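Local coordinates for PTS-dependent dihydroxyacetone kinase operon regulatory protein (Escherichia coli, PDB 4LRZ), which activates transcription of the dhaKLM operon from a sigma-70 promoter and represses its own expression, at residues Leu26-Ala38 and Leu100-Gly114. Residues are numbered along the deposited sequence; the frame is centred on the assembly and turned at random.
Sequences LMKRETWNVPHQA and LGFNDGTYCAEGIIG
Gln37 and Thr106 face each other in a single antiparallel bridge, a non-hydrogen-bonded pair flanked by Tyr107 N to His36 O (2.9 Å) and Ala38 N to Gly105 O (2.6 Å). It ties the loop between helices 14-26 and 40-49 to the GAF domain of the sensor region, at the closing residue of the type II turn Asn103 to Thr106. Gly105 suits the third position of that turn because its phi is positive, which would jam a CB against the preceding carbonyl oxygen; a CB would also collide with Ala38 O.

Gln37, extended beyond CG, reaches back along the turn, and its NE2 donates to Asp104 O (3.1 Å). Its neighbour His36 brings CD2 within 3.4 Å of Tyr107 CD2; the two rings, 29° from parallel, are offset so that little of one lies over the other. Water 1 links His36 N to Tyr107 O.

Farther along, Gly101 ends helix 91-99 in a Schellman motif, its positive phi suiting glycine, and Pro35 CB rests against its carbonyl oxygen. With CG anti to the backbone N (chi1 -165°), Trp32 swings its indole inward: NE1 donates to Leu100 O at 2.8 Å, the oxygen lying practically in the ring plane, while CH2 meets Phe102 CZ and Ile113 CG2. Exchanging this indole for an alanine would probably leave Leu100 O without its donor and open a gap beside Phe102 and Ile113. Met27, bent at chi3, brings CE to Glu110 O and Gly111 CA in the short helix 110-113. Near Pro35 CB, Thr106 OG1 donates to Gly101 O (2.6 Å) in the carbonyl plane and accepts from Asn103 N (3.0 Å).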
loop_
_atom_site.group_PDB
_atom_site.type_symbol
_atom_site.label_atom_id
_atom_site.label_comp_id
_atom_site.label_asym_id
_atom_site.label_seq_id
_atom_site.Cartn_x
_atom_site.Cartn_y
_atom_site.Cartn_z
ATOM N N LEU F 26 0.966 1.583 -42.503
ATOM C CA LEU F 26 -0.035 2.659 -42.581
ATOM C C LEU F 26 0.464 4.082 -42.426
ATOM O O LEU F 26 -0.331 4.993 -42.209
ATOM C CB LEU F 26 -1.013 2.510 -41.425
ATOM C CG LEU F 26 -1.938 1.317 -41.355
ATOM C CD1 LEU F 26 -2.335 1.174 -39.872
ATOM C CD2 LEU F 26 -3.134 1.500 -42.307
ATOM N N MET F 27 1.759 4.282 -42.493
ATOM C CA MET F 27 2.312 5.464 -41.891
ATOM C C MET F 27 3.667 5.703 -42.539
ATOM O O MET F 27 4.384 4.762 -42.886
ATOM C CB MET F 27 2.485 5.183 -40.376
ATOM C CG MET F 27 1.842 6.155 -39.354
ATOM S SD MET F 27 2.381 5.844 -37.572
ATOM C CE MET F 27 1.863 4.126 -37.512
ATOM N N LYS F 28 4.033 6.967 -42.665
ATOM C CA LYS F 28 5.334 7.338 -43.219
ATOM C C LYS F 28 6.193 8.028 -42.155
ATOM O O LYS F 28 5.671 8.692 -41.256
ATOM C CB LYS F 28 5.138 8.241 -44.437
ATOM C CG LYS F 28 4.222 7.617 -45.484
ATOM C CD LYS F 28 3.245 8.631 -46.071
ATOM C CE LYS F 28 3.605 9.051 -47.518
ATOM N NZ LYS F 28 2.969 10.385 -47.865
ATOM N N ARG F 29 7.508 7.866 -42.288
ATOM C CA ARG F 29 8.499 8.455 -41.399
ATOM C C ARG F 29 8.522 9.986 -41.407
ATOM O O ARG F 29 8.835 10.604 -40.388
ATOM C CB ARG F 29 9.893 7.883 -41.698
ATOM C CG ARG F 29 10.018 6.377 -41.355
ATOM C CD ARG F 29 11.419 5.807 -41.551
ATOM N NE ARG F 29 12.018 5.251 -40.325
ATOM C CZ ARG F 29 12.555 5.974 -39.338
ATOM N NH1 ARG F 29 12.543 7.308 -39.410
ATOM N NH2 ARG F 29 13.092 5.378 -38.271
ATOM N N GLU F 30 8.194 10.620 -42.523
ATOM C CA GLU F 30 8.404 12.079 -42.574
ATOM C C GLU F 30 7.171 12.918 -42.314
ATOM O O GLU F 30 7.275 14.121 -42.284
ATOM C CB GLU F 30 9.071 12.551 -43.879
ATOM C CG GLU F 30 9.651 11.439 -44.751
ATOM C CD GLU F 30 8.570 10.478 -45.239
ATOM O OE1 GLU F 30 7.493 10.972 -45.666
ATOM O OE2 GLU F 30 8.805 9.242 -45.174
ATOM N N THR F 31 6.003 12.312 -42.156
ATOM C CA THR F 31 4.804 13.128 -42.017
ATOM C C THR F 31 4.553 13.478 -40.567
ATOM O O THR F 31 4.933 12.722 -39.652
ATOM C CB THR F 31 3.557 12.459 -42.602
ATOM O OG1 THR F 31 3.447 11.122 -42.088
ATOM C CG2 THR F 31 3.610 12.447 -44.199
ATOM N N TRP F 32 3.926 14.633 -40.359
ATOM C CA TRP F 32 3.506 15.065 -39.030
ATOM C C TRP F 32 2.408 16.072 -39.222
ATOM O O TRP F 32 2.511 16.954 -40.071
ATOM C CB TRP F 32 4.673 15.685 -38.232
ATOM C CG TRP F 32 4.410 15.835 -36.744
ATOM C CD1 TRP F 32 3.954 16.954 -36.100
ATOM C CD2 TRP F 32 4.592 14.832 -35.723
ATOM N NE1 TRP F 32 3.853 16.719 -34.740
ATOM C CE2 TRP F 32 4.236 15.430 -34.478
ATOM C CE3 TRP F 32 5.047 13.503 -35.733
ATOM C CZ2 TRP F 32 4.290 14.734 -33.257
ATOM C CZ3 TRP F 32 5.105 12.808 -34.506
ATOM C CH2 TRP F 32 4.730 13.435 -33.287
ATOM N N ASN F 33 1.344 15.923 -38.444
ATOM C CA ASN F 33 0.236 16.838 -38.511
ATOM C C ASN F 33 -0.333 17.167 -37.151
ATOM O O ASN F 33 0.184 16.773 -36.134
ATOM C CB ASN F 33 -0.866 16.273 -39.393
ATOM C CG ASN F 33 -1.451 17.324 -40.325
ATOM O OD1 ASN F 33 -2.185 18.220 -39.894
ATOM N ND2 ASN F 33 -1.129 17.216 -41.605
ATOM N N VAL F 34 -1.386 17.961 -37.182
ATOM C CA VAL F 34 -2.257 18.295 -36.086
ATOM C C VAL F 34 -2.585 17.059 -35.212
ATOM O O VAL F 34 -2.874 15.972 -35.731
ATOM C CB VAL F 34 -3.500 18.870 -36.765
ATOM C CG1 VAL F 34 -4.738 18.480 -36.056
ATOM C CG2 VAL F 34 -3.378 20.401 -36.977
ATOM N N PRO F 35 -2.542 17.212 -33.872
ATOM C CA PRO F 35 -2.803 16.026 -33.052
ATOM C C PRO F 35 -4.256 15.519 -33.123
ATOM O O PRO F 35 -5.203 16.260 -33.496
ATOM C CB PRO F 35 -2.544 16.544 -31.638
ATOM C CG PRO F 35 -3.102 17.940 -31.701
ATOM C CD PRO F 35 -2.538 18.436 -33.044
ATOM N N HIS F 36 -4.407 14.254 -32.752
ATOM C CA HIS F 36 -5.705 13.678 -32.454
ATOM C C HIS F 36 -5.801 13.879 -30.942
ATOM O O HIS F 36 -4.998 13.330 -30.187
ATOM C CB HIS F 36 -5.709 12.179 -32.822
ATOM C CG HIS F 36 -7.024 11.505 -32.593
ATOM N ND1 HIS F 36 -8.190 11.924 -33.200
ATOM C CD2 HIS F 36 -7.360 10.441 -31.827
ATOM C CE1 HIS F 36 -9.191 11.163 -32.794
ATOM N NE2 HIS F 36 -8.714 10.248 -31.970
ATOM N N GLN F 37 -6.780 14.670 -30.516
ATOM C CA GLN F 37 -6.771 15.250 -29.201
ATOM C C GLN F 37 -8.163 15.231 -28.648
ATOM O O GLN F 37 -9.049 15.828 -29.228
ATOM C CB GLN F 37 -6.285 16.703 -29.280
ATOM C CG GLN F 37 -5.727 17.266 -27.928
ATOM C CD GLN F 37 -5.483 18.772 -27.961
ATOM O OE1 GLN F 37 -5.144 19.351 -29.004
ATOM N NE2 GLN F 37 -5.666 19.414 -26.826
ATOM N N ALA F 38 -8.355 14.551 -27.527
ATOM C CA ALA F 38 -9.657 14.556 -26.869
ATOM C C ALA F 38 -9.990 15.979 -26.439
ATOM O O ALA F 38 -9.113 16.792 -26.181
ATOM C CB ALA F 38 -9.710 13.592 -25.696
ATOM N N LEU F 100 4.637 20.654 -30.944
ATOM C CA LEU F 100 4.561 19.432 -31.734
ATOM C C LEU F 100 3.215 18.741 -31.658
ATOM O O LEU F 100 3.047 17.690 -32.293
ATOM C CB LEU F 100 5.642 18.432 -31.307
ATOM C CG LEU F 100 7.082 18.920 -31.434
ATOM C CD1 LEU F 100 8.037 17.825 -31.006
ATOM C CD2 LEU F 100 7.371 19.382 -32.878
ATOM N N GLY F 101 2.269 19.296 -30.884
ATOM C CA GLY F 101 0.952 18.665 -30.681
ATOM C C GLY F 101 0.665 17.934 -29.365
ATOM O O GLY F 101 -0.462 17.402 -29.153
ATOM N N PHE F 102 1.636 17.884 -28.455
ATOM C CA PHE F 102 1.399 17.162 -27.218
ATOM C C PHE F 102 0.794 18.107 -26.180
ATOM O O PHE F 102 1.482 18.960 -25.668
ATOM C CB PHE F 102 2.694 16.577 -26.677
ATOM C CG PHE F 102 3.369 15.576 -27.578
ATOM C CD1 PHE F 102 4.522 15.916 -28.253
ATOM C CD2 PHE F 102 2.883 14.289 -27.697
ATOM C CE1 PHE F 102 5.198 14.983 -29.064
ATOM C CE2 PHE F 102 3.541 13.351 -28.494
ATOM C CZ PHE F 102 4.703 13.708 -29.186
ATOM N N ASN F 103 -0.496 17.965 -25.890
ATOM C CA ASN F 103 -1.216 18.804 -24.945
ATOM C C ASN F 103 -2.041 17.852 -24.117
ATOM O O ASN F 103 -2.064 16.676 -24.399
ATOM C CB ASN F 103 -2.170 19.735 -25.690
ATOM C CG ASN F 103 -1.454 20.697 -26.603
ATOM O OD1 ASN F 103 -0.723 21.596 -26.142
ATOM N ND2 ASN F 103 -1.651 20.525 -27.910
ATOM N N ASP F 104 -2.739 18.361 -23.107
ATOM C CA ASP F 104 -3.737 17.562 -22.397
ATOM C C ASP F 104 -4.740 17.021 -23.418
ATOM O O ASP F 104 -5.210 17.753 -24.280
ATOM C CB ASP F 104 -4.492 18.388 -21.357
ATOM C CG ASP F 104 -3.642 18.773 -20.177
ATOM O OD1 ASP F 104 -4.118 19.608 -19.399
ATOM O OD2 ASP F 104 -2.507 18.286 -20.026
ATOM N N GLY F 105 -5.052 15.739 -23.304
ATOM C CA GLY F 105 -5.944 15.067 -24.263
ATOM C C GLY F 105 -5.402 14.555 -25.585
ATOM O O GLY F 105 -6.160 13.910 -26.320
ATOM N N THR F 106 -4.147 14.854 -25.938
ATOM C CA THR F 106 -3.533 14.306 -27.151
ATOM C C THR F 106 -3.333 12.800 -26.957
ATOM O O THR F 106 -2.793 12.377 -25.907
ATOM C CB THR F 106 -2.148 14.921 -27.366
ATOM O OG1 THR F 106 -2.291 16.306 -27.673
ATOM C CG2 THR F 106 -1.372 14.249 -28.513
ATOM N N TYR F 107 -3.777 12.009 -27.928
ATOM C CA TYR F 107 -3.503 10.563 -27.971
ATOM C C TYR F 107 -2.164 10.292 -28.642
ATOM O O TYR F 107 -1.867 10.865 -29.675
ATOM C CB TYR F 107 -4.599 9.819 -28.756
ATOM C CG TYR F 107 -5.963 9.888 -28.137
ATOM C CD1 TYR F 107 -6.343 8.946 -27.195
ATOM C CD2 TYR F 107 -6.896 10.882 -28.522
ATOM C CE1 TYR F 107 -7.612 8.957 -26.634
ATOM C CE2 TYR F 107 -8.182 10.920 -27.967
ATOM C CZ TYR F 107 -8.518 9.941 -26.996
ATOM O OH TYR F 107 -9.733 9.903 -26.383
ATOM N N CYS F 108 -1.390 9.388 -28.067
ATOM C CA CYS F 108 -0.018 9.138 -28.476
ATOM C C CYS F 108 0.161 7.684 -28.867
ATOM O O CYS F 108 1.312 7.165 -28.872
ATOM C CB CYS F 108 0.940 9.421 -27.297
ATOM S SG CYS F 108 0.822 11.077 -26.639
ATOM N N ALA F 109 -0.954 7.032 -29.212
ATOM C CA ALA F 109 -0.925 5.675 -29.777
ATOM C C ALA F 109 0.144 5.518 -30.850
ATOM O O ALA F 109 0.567 6.482 -31.491
ATOM C CB ALA F 109 -2.329 5.220 -30.281
ATOM N N GLU F 110 0.643 4.293 -30.944
ATOM C CA GLU F 110 1.649 3.934 -31.894
ATOM C C GLU F 110 1.118 4.159 -33.298
ATOM O O GLU F 110 1.889 4.509 -34.188
ATOM C CB GLU F 110 1.944 2.448 -31.746
ATOM C CG GLU F 110 3.082 1.973 -32.601
ATOM C CD GLU F 110 3.422 0.513 -32.321
ATOM O OE1 GLU F 110 2.557 -0.348 -32.565
ATOM O OE2 GLU F 110 4.545 0.221 -31.828
ATOM N N GLY F 111 -0.180 3.906 -33.489
ATOM C CA GLY F 111 -0.831 4.079 -34.790
ATOM C C GLY F 111 -0.954 5.558 -35.154
ATOM O O GLY F 111 -1.353 5.887 -36.270
ATOM N N ILE F 112 -0.604 6.461 -34.226
ATOM C CA ILE F 112 -0.708 7.904 -34.552
ATOM C C ILE F 112 0.672 8.566 -34.618
ATOM O O ILE F 112 0.974 9.343 -35.528
ATOM C CB ILE F 112 -1.609 8.667 -33.555
ATOM C CG1 ILE F 112 -2.953 7.955 -33.395
ATOM C CG2 ILE F 112 -1.755 10.125 -33.968
ATOM C CD1 ILE F 112 -3.909 8.611 -32.421
ATOM N N ILE F 113 1.535 8.263 -33.665
ATOM C CA ILE F 113 2.802 8.987 -33.632
ATOM C C ILE F 113 3.987 8.076 -33.935
ATOM O O ILE F 113 5.129 8.520 -33.887
ATOM C CB ILE F 113 3.020 9.822 -32.290
ATOM C CG1 ILE F 113 3.197 8.893 -31.057
ATOM C CG2 ILE F 113 1.919 10.912 -32.120
ATOM C CD1 ILE F 113 3.672 9.596 -29.832
ATOM N N GLY F 114 3.708 6.803 -34.206
ATOM C CA GLY F 114 4.780 5.867 -34.461
ATOM C C GLY F 114 5.464 5.362 -33.190
ATOM O O GLY F 114 5.099 5.737 -32.089
HETATM O O HOH W 1 -2.088 12.857 -31.798
#